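Local coordinates for manganese-dependent inorganic pyrophosphatase (Methanocaldococcus jannaschii, PDB 2EB0), which hydrolyses inorganic diphosphate to two phosphates, as a family II pyrophosphatase that uses two manganese ions per subunit, at residues 39-42 with 43-47; 156-159 with 160-163; 221-224 with 225-229. One frame throughout, in Å; residues are numbered along the deposited sequence.

The three contacts follow one another along the chain, and none touches another. Contact 1 lies on helix 37-45, which connects strands 28-31 and 52-53 of the parallel six-stranded sheet. Contact 2 is the start of helix 158-171, and contact 3 that of the short helix 224-227, which follows strand 211-220 of the mixed sheet. The centres of contacts 1 and 2 are about 22 Å apart, and that of contact 3 is about 26 Å from the first and about 30 Å from the second. Contacts 1 and 2 lie on helices near the dimanganese site, each with a side chain about 9 Å from a manganese ion, while contact 3 starts a helix of the DHHA2 domain.

Contact 1 of 3, residues 39-42 with 43-47; sequences TEFV and LRKFG
Leu43 sits over Thr39 one turn along helix 37-45, and this is the close-packed side of the contact. Their side chains lie next to each other and point the same way, with Thr39 CG2 4.1 Å from Leu43 CG. Leu43 CG is anti to its carbonyl carbon (chi1 -63°), which brings it within 3.1 Å of Thr39 O. That oxygen also accepts Leu43 N at 2.7 Å, almost straight on. Both side chains press on Ile15 of helix 12-25, and Leu43 also meets Leu139. An alanine in place of Leu43 would probably open a gap beside Thr39 and leave Ile15 and Leu139 less well covered. The hydroxyl of Thr39 is bonded to Thr12 OG1, close to Asp11, a manganese ligand. The helix connects strands 28-31 and 52-53 in a beta-alpha-beta unit. A Schellman motif ends it: Gly47, with positive phi, is the C-prime residue, and Gly47 N bonds to Arg44 O. Just before this, Phe46 CD1 is 4.2 Å from Val42 CG1, and both side chains rest against Ser142. The solvent side is looser. There Glu40 and Arg44 run alongside each other, with carboxylate and guanidinium planes turned 44° apart. Their salt bridge is long, 3.6 Å from Glu40 OE1 to Arg44 NH1. A water donates to Glu40 OE1 at 2.6 Å and accepts a weak bond from Arg44 NH2.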
loop_
_atom_site.group_PDB
_atom_site.type_symbol
_atom_site.label_atom_id
_atom_site.label_comp_id
_atom_site.label_asym_id
_atom_site.label_seq_id
_atom_site.Cartn_x
_atom_site.Cartn_y
_atom_site.Cartn_z
ATOM N N THR B 39 -11.810 -21.888 12.721
ATOM C CA THR B 39 -10.766 -22.314 11.812
ATOM C C THR B 39 -10.491 -23.807 11.976
ATOM O O THR B 39 -10.327 -24.534 10.990
ATOM C CB THR B 39 -9.488 -21.491 12.061
ATOM O OG1 THR B 39 -9.840 -20.100 12.119
ATOM C CG2 THR B 39 -8.489 -21.704 10.943
ATOM N N GLU B 40 -10.455 -24.267 13.222
ATOM C CA GLU B 40 -10.223 -25.686 13.477
ATOM C C GLU B 40 -11.281 -26.479 12.707
ATOM O O GLU B 40 -10.975 -27.458 12.027
ATOM C CB GLU B 40 -10.324 -25.980 14.973
ATOM C CG GLU B 40 -10.191 -27.445 15.318
ATOM C CD GLU B 40 -10.223 -27.689 16.813
ATOM O OE1 GLU B 40 -10.302 -28.868 17.224
ATOM O OE2 GLU B 40 -10.164 -26.697 17.575
ATOM N N PHE B 41 -12.522 -26.023 12.812
ATOM C CA PHE B 41 -13.650 -26.645 12.136
ATOM C C PHE B 41 -13.412 -26.682 10.624
ATOM O O PHE B 41 -13.526 -27.734 9.990
ATOM C CB PHE B 41 -14.919 -25.850 12.467
ATOM C CG PHE B 41 -16.080 -26.128 11.552
ATOM C CD1 PHE B 41 -16.615 -27.406 11.445
ATOM C CD2 PHE B 41 -16.661 -25.093 10.821
ATOM C CE1 PHE B 41 -17.714 -27.656 10.627
ATOM C CE2 PHE B 41 -17.754 -25.326 10.004
ATOM C CZ PHE B 41 -18.287 -26.610 9.903
ATOM N N VAL B 42 -13.061 -25.530 10.060
ATOM C CA VAL B 42 -12.813 -25.412 8.628
ATOM C C VAL B 42 -11.644 -26.281 8.151
ATOM O O VAL B 42 -11.731 -26.925 7.100
ATOM C CB VAL B 42 -12.582 -23.918 8.237
ATOM C CG1 VAL B 42 -12.067 -23.801 6.819
ATOM C CG2 VAL B 42 -13.882 -23.154 8.365
ATOM N N LEU B 43 -10.560 -26.312 8.922
ATOM C CA LEU B 43 -9.399 -27.124 8.556
ATOM C C LEU B 43 -9.763 -28.604 8.558
ATOM O O LEU B 43 -9.503 -29.326 7.589
ATOM C CB LEU B 43 -8.251 -26.893 9.534
ATOM C CG LEU B 43 -7.671 -25.482 9.595
ATOM C CD1 LEU B 43 -6.509 -25.477 10.563
ATOM C CD2 LEU B 43 -7.228 -25.041 8.209
ATOM N N ARG B 44 -10.357 -29.057 9.655
ATOM C CA ARG B 44 -10.769 -30.448 9.754
ATOM C C ARG B 44 -11.715 -30.791 8.592
ATOM O O ARG B 44 -11.611 -31.848 7.978
ATOM C CB ARG B 44 -11.482 -30.697 11.085
ATOM C CG ARG B 44 -12.176 -32.054 11.163
ATOM C CD ARG B 44 -12.829 -32.305 12.514
ATOM N NE ARG B 44 -11.853 -32.597 13.559
ATOM C CZ ARG B 44 -11.378 -31.702 14.418
ATOM N NH1 ARG B 44 -11.786 -30.438 14.366
ATOM N NH2 ARG B 44 -10.492 -32.077 15.335
ATOM N N LYS B 45 -12.624 -29.875 8.287
ATOM C CA LYS B 45 -13.589 -30.107 7.225
ATOM C C LYS B 45 -12.959 -30.441 5.883
ATOM O O LYS B 45 -13.389 -31.375 5.215
ATOM C CB LYS B 45 -14.507 -28.893 7.072
ATOM C CG LYS B 45 -15.607 -29.073 6.045
ATOM C CD LYS B 45 -16.630 -27.958 6.174
ATOM C CE LYS B 45 -17.851 -28.202 5.305
ATOM N NZ LYS B 45 -17.590 -27.920 3.877
ATOM N N PHE B 46 -11.933 -29.696 5.485
ATOM C CA PHE B 46 -11.312 -29.955 4.197
ATOM C C PHE B 46 -10.048 -30.780 4.238
ATOM O O PHE B 46 -9.301 -30.815 3.268
ATOM C CB PHE B 46 -11.074 -28.637 3.459
ATOM C CG PHE B 46 -12.337 -27.885 3.195
ATOM C CD1 PHE B 46 -12.739 -26.859 4.038
ATOM C CD2 PHE B 46 -13.170 -28.256 2.140
ATOM C CE1 PHE B 46 -13.961 -26.207 3.837
ATOM C CE2 PHE B 46 -14.386 -27.614 1.933
ATOM C CZ PHE B 46 -14.785 -26.585 2.784
ATOM N N GLY B 47 -9.825 -31.456 5.361
ATOM C CA GLY B 47 -8.651 -32.298 5.510
ATOM C C GLY B 47 -7.345 -31.579 5.257
ATOM O O GLY B 47 -6.459 -32.111 4.601
HETATM O O HOH W 1 -8.136 -30.369 17.154
#

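Contact 2 of 3, residues 156-159 with 160-163; sequences TTDL and DKEM
Thr157 is the N-cap of helix 158-171, and Asp160, at N3, reaches back to it, which is the side-chain-to-N-cap half of a capping box. Asp160 OD2 accepts two bonds from Thr157. Asp160 OD2 accepts Thr157 N at 2.7 Å through its anti lone pair. Thr157 OG1 donates to Asp160 OD2 at 2.6 Å from well above the carboxylate plane, 51° out of it. The hydroxyl gets there because it stands between the backbone N and the carbonyl carbon of its own residue (chi1 61°). Asp160 is buried; Gly107 N also bonds to Asp160 OD2, and Thr111 OG1 to Asp160 OD1. These bonds fix the rotation of the group and join the helix start to the region of helix 109-118. The side chain of Asp160 is about 7 Å from those of His88 and Asp147, both ligands of a manganese ion.

Behind the cap the helix settles into regular bonding. Lys161 N to Thr157 O is weak at 3.3 Å, whereas Glu162 N meets Asp158 O at 2.8 Å. On the exposed side of the turn, Asp158 OD2 stays 4.3 Å from Lys161 NZ, beyond a salt bridge. The Lys161 side chain crosses that of Thr156 at about a right angle, with Lys161 NZ 3.6 Å from Thr156 CG2. On the side facing helix 109-118, Leu159 and Met163 lie next to each other and both touch Glu115. The sulfur of Met163, SD, rests 3.8 Å from Leu159 CD2.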
loop_
_atom_site.group_PDB
_atom_site.type_symbol
_atom_site.label_atom_id
_atom_site.label_comp_id
_atom_site.label_asym_id
_atom_site.label_seq_id
_atom_site.Cartn_x
_atom_site.Cartn_y
_atom_site.Cartn_z
ATOM N N THR B 156 -18.547 -6.741 2.394
ATOM C CA THR B 156 -18.957 -7.653 1.341
ATOM C C THR B 156 -19.150 -6.881 0.049
ATOM O O THR B 156 -19.797 -5.838 0.034
ATOM C CB THR B 156 -20.291 -8.345 1.661
ATOM O OG1 THR B 156 -20.192 -9.046 2.907
ATOM C CG2 THR B 156 -20.648 -9.322 0.551
ATOM N N THR B 157 -18.566 -7.394 -1.024
ATOM C CA THR B 157 -18.684 -6.799 -2.343
ATOM C C THR B 157 -19.149 -7.906 -3.289
ATOM O O THR B 157 -19.166 -9.096 -2.920
ATOM C CB THR B 157 -17.335 -6.236 -2.851
ATOM O OG1 THR B 157 -16.380 -7.296 -2.952
ATOM C CG2 THR B 157 -16.807 -5.165 -1.907
ATOM N N ASP B 158 -19.535 -7.512 -4.499
ATOM C CA ASP B 158 -20.011 -8.459 -5.502
ATOM C C ASP B 158 -18.928 -9.481 -5.779
ATOM O O ASP B 158 -19.212 -10.654 -5.985
ATOM C CB ASP B 158 -20.382 -7.729 -6.800
ATOM C CG ASP B 158 -21.660 -6.911 -6.672
ATOM O OD1 ASP B 158 -22.008 -6.200 -7.637
ATOM O OD2 ASP B 158 -22.321 -6.980 -5.613
ATOM N N LEU B 159 -17.681 -9.025 -5.764
ATOM C CA LEU B 159 -16.547 -9.903 -6.017
ATOM C C LEU B 159 -16.550 -11.042 -4.998
ATOM O O LEU B 159 -16.378 -12.201 -5.360
ATOM C CB LEU B 159 -15.227 -9.119 -5.922
ATOM C CG LEU B 159 -14.012 -9.684 -6.669
ATOM C CD1 LEU B 159 -12.740 -8.948 -6.238
ATOM C CD2 LEU B 159 -13.864 -11.156 -6.385
ATOM N N ASP B 160 -16.744 -10.706 -3.726
ATOM C CA ASP B 160 -16.769 -11.709 -2.671
ATOM C C ASP B 160 -17.792 -12.807 -2.998
ATOM O O ASP B 160 -17.495 -13.999 -2.904
ATOM C CB ASP B 160 -17.109 -11.055 -1.323
ATOM C CG ASP B 160 -16.022 -10.077 -0.846
ATOM O OD1 ASP B 160 -14.915 -10.530 -0.463
ATOM O OD2 ASP B 160 -16.269 -8.852 -0.858
ATOM N N LYS B 161 -18.988 -12.404 -3.395
ATOM C CA LYS B 161 -20.037 -13.367 -3.717
ATOM C C LYS B 161 -19.692 -14.173 -4.964
ATOM O O LYS B 161 -19.846 -15.389 -4.988
ATOM C CB LYS B 161 -21.372 -12.648 -3.924
ATOM C CG LYS B 161 -21.835 -11.832 -2.734
ATOM C CD LYS B 161 -23.300 -11.489 -2.871
ATOM C CE LYS B 161 -23.764 -10.523 -1.800
ATOM N NZ LYS B 161 -23.220 -9.152 -2.013
ATOM N N GLU B 162 -19.221 -13.482 -5.994
ATOM C CA GLU B 162 -18.857 -14.118 -7.259
ATOM C C GLU B 162 -17.785 -15.180 -7.032
ATOM O O GLU B 162 -17.852 -16.287 -7.563
ATOM C CB GLU B 162 -18.350 -13.054 -8.229
ATOM C CG GLU B 162 -17.842 -13.590 -9.549
ATOM C CD GLU B 162 -17.244 -12.500 -10.420
ATOM O OE1 GLU B 162 -16.756 -12.823 -11.525
ATOM O OE2 GLU B 162 -17.265 -11.320 -9.998
ATOM N N MET B 163 -16.799 -14.835 -6.218
ATOM C CA MET B 163 -15.719 -15.750 -5.924
ATOM C C MET B 163 -16.194 -16.929 -5.082
ATOM O O MET B 163 -15.796 -18.068 -5.323
ATOM C CB MET B 163 -14.588 -14.996 -5.233
ATOM C CG MET B 163 -13.242 -15.291 -5.848
ATOM S SD MET B 163 -12.883 -14.618 -7.510
ATOM C CE MET B 163 -14.425 -14.767 -8.419
#

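Contact 3 of 3, residues 221-224 with 225-229; sequences IDVS and EVESK
Glu227 reaches across Val223 with its chain extended at the first turn of the short helix 224-227, and the two side chains cross at a slant. Glu227 CB lies 3.5 Å from Ser224 O. Glu227 CG is anti to the carbonyl carbon (chi1 -62°), which sets it 3.1 Å from Val223 O. That oxygen also accepts Glu227 N at 2.8 Å. Further out, CD of Glu227 is 3.5 Å from Val223 CG2, and OE2 touches the same methyl. Glu227 OE1 meets that methyl too and comes 3.7 Å from Ser224 CA.

The start of the helix is held by Asp222. Its OD2 accepts Ser224 N at 3.0 Å, a capping bond with the shape of an Asx turn. Ser224 OG donates to Asp222 OD2 at 2.7 Å, and both donors come from the same face of the carboxylate plane. A water bridges Asp222 O and Glu225 N. Further along, Ser228 OG donates to Glu225 O at 2.6 Å. Glu225 OE1 forms a salt bridge, weak as a hydrogen bond, with Lys229 NZ, which is bonded also to Gly191 O and Leu193 O.

This surface turn joins strand 211-220 to the next helices, while Val226 packs on Ile253 of the mixed sheet. The N-H of Ser224 and the nearby helix start would probably favour the negative form of Asp222, and Lys229 pairs with Glu225.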
loop_
_atom_site.group_PDB
_atom_site.type_symbol
_atom_site.label_atom_id
_atom_site.label_comp_id
_atom_site.label_asym_id
_atom_site.label_seq_id
_atom_site.Cartn_x
_atom_site.Cartn_y
_atom_site.Cartn_z
ATOM N N ILE B 221 -24.683 -15.201 17.502
ATOM C CA ILE B 221 -26.049 -15.219 17.015
ATOM C C ILE B 221 -27.005 -14.813 18.141
ATOM O O ILE B 221 -28.028 -14.176 17.899
ATOM C CB ILE B 221 -26.405 -16.615 16.474
ATOM C CG1 ILE B 221 -25.447 -16.967 15.328
ATOM C CG2 ILE B 221 -27.846 -16.623 15.974
ATOM C CD1 ILE B 221 -25.594 -18.385 14.792
ATOM N N ASP B 222 -26.658 -15.190 19.365
ATOM C CA ASP B 222 -27.439 -14.851 20.549
ATOM C C ASP B 222 -26.458 -14.201 21.526
ATOM O O ASP B 222 -25.605 -14.879 22.101
ATOM C CB ASP B 222 -28.057 -16.110 21.165
ATOM C CG ASP B 222 -28.876 -15.809 22.414
ATOM O OD1 ASP B 222 -29.594 -16.715 22.890
ATOM O OD2 ASP B 222 -28.797 -14.671 22.926
ATOM N N VAL B 223 -26.576 -12.888 21.703
ATOM C CA VAL B 223 -25.658 -12.153 22.579
ATOM C C VAL B 223 -25.879 -12.337 24.073
ATOM O O VAL B 223 -24.998 -12.014 24.864
ATOM C CB VAL B 223 -25.690 -10.626 22.284
ATOM C CG1 VAL B 223 -25.375 -10.371 20.830
ATOM C CG2 VAL B 223 -27.054 -10.040 22.636
ATOM N N SER B 224 -27.037 -12.865 24.457
ATOM C CA SER B 224 -27.357 -13.038 25.870
ATOM C C SER B 224 -26.245 -13.633 26.724
ATOM O O SER B 224 -25.983 -13.136 27.817
ATOM C CB SER B 224 -28.638 -13.860 26.035
ATOM O OG SER B 224 -28.475 -15.165 25.529
ATOM N N GLU B 225 -25.580 -14.685 26.250
ATOM C CA GLU B 225 -24.508 -15.261 27.054
ATOM C C GLU B 225 -23.295 -14.350 27.173
ATOM O O GLU B 225 -22.623 -14.329 28.203
ATOM C CB GLU B 225 -24.055 -16.612 26.516
ATOM C CG GLU B 225 -22.964 -17.210 27.392
ATOM C CD GLU B 225 -22.684 -18.657 27.089
ATOM O OE1 GLU B 225 -21.887 -19.275 27.835
ATOM O OE2 GLU B 225 -23.259 -19.177 26.107
ATOM N N VAL B 226 -22.992 -13.607 26.118
ATOM C CA VAL B 226 -21.856 -12.705 26.185
ATOM C C VAL B 226 -22.221 -11.539 27.097
ATOM O O VAL B 226 -21.366 -10.990 27.795
ATOM C CB VAL B 226 -21.463 -12.187 24.782
ATOM C CG1 VAL B 226 -20.442 -11.053 24.898
ATOM C CG2 VAL B 226 -20.867 -13.323 23.976
ATOM N N GLU B 227 -23.498 -11.175 27.109
ATOM C CA GLU B 227 -23.941 -10.075 27.944
ATOM C C GLU B 227 -23.822 -10.427 29.418
ATOM O O GLU B 227 -23.556 -9.556 30.246
ATOM C CB GLU B 227 -25.376 -9.685 27.584
ATOM C CG GLU B 227 -25.507 -9.191 26.146
ATOM C CD GLU B 227 -26.893 -8.672 25.818
ATOM O OE1 GLU B 227 -27.879 -9.384 26.099
ATOM O OE2 GLU B 227 -26.996 -7.556 25.268
ATOM N N SER B 228 -23.993 -11.707 29.737
ATOM C CA SER B 228 -23.894 -12.173 31.115
ATOM C C SER B 228 -22.439 -12.201 31.580
ATOM O O SER B 228 -22.154 -12.474 32.747
ATOM C CB SER B 228 -24.506 -13.574 31.247
ATOM O OG SER B 228 -23.779 -14.535 30.497
ATOM N N LYS B 229 -21.522 -11.928 30.657
ATOM C CA LYS B 229 -20.096 -11.910 30.960
ATOM C C LYS B 229 -19.545 -10.508 30.712
ATOM O O LYS B 229 -18.380 -10.231 30.986
ATOM C CB LYS B 229 -19.361 -12.916 30.073
ATOM C CG LYS B 229 -19.787 -14.356 30.283
ATOM C CD LYS B 229 -19.129 -15.282 29.267
ATOM C CE LYS B 229 -19.609 -16.719 29.421
ATOM N NZ LYS B 229 -19.113 -17.597 28.321
HETATM O O HOH W 2 -26.190 -16.921 23.911
#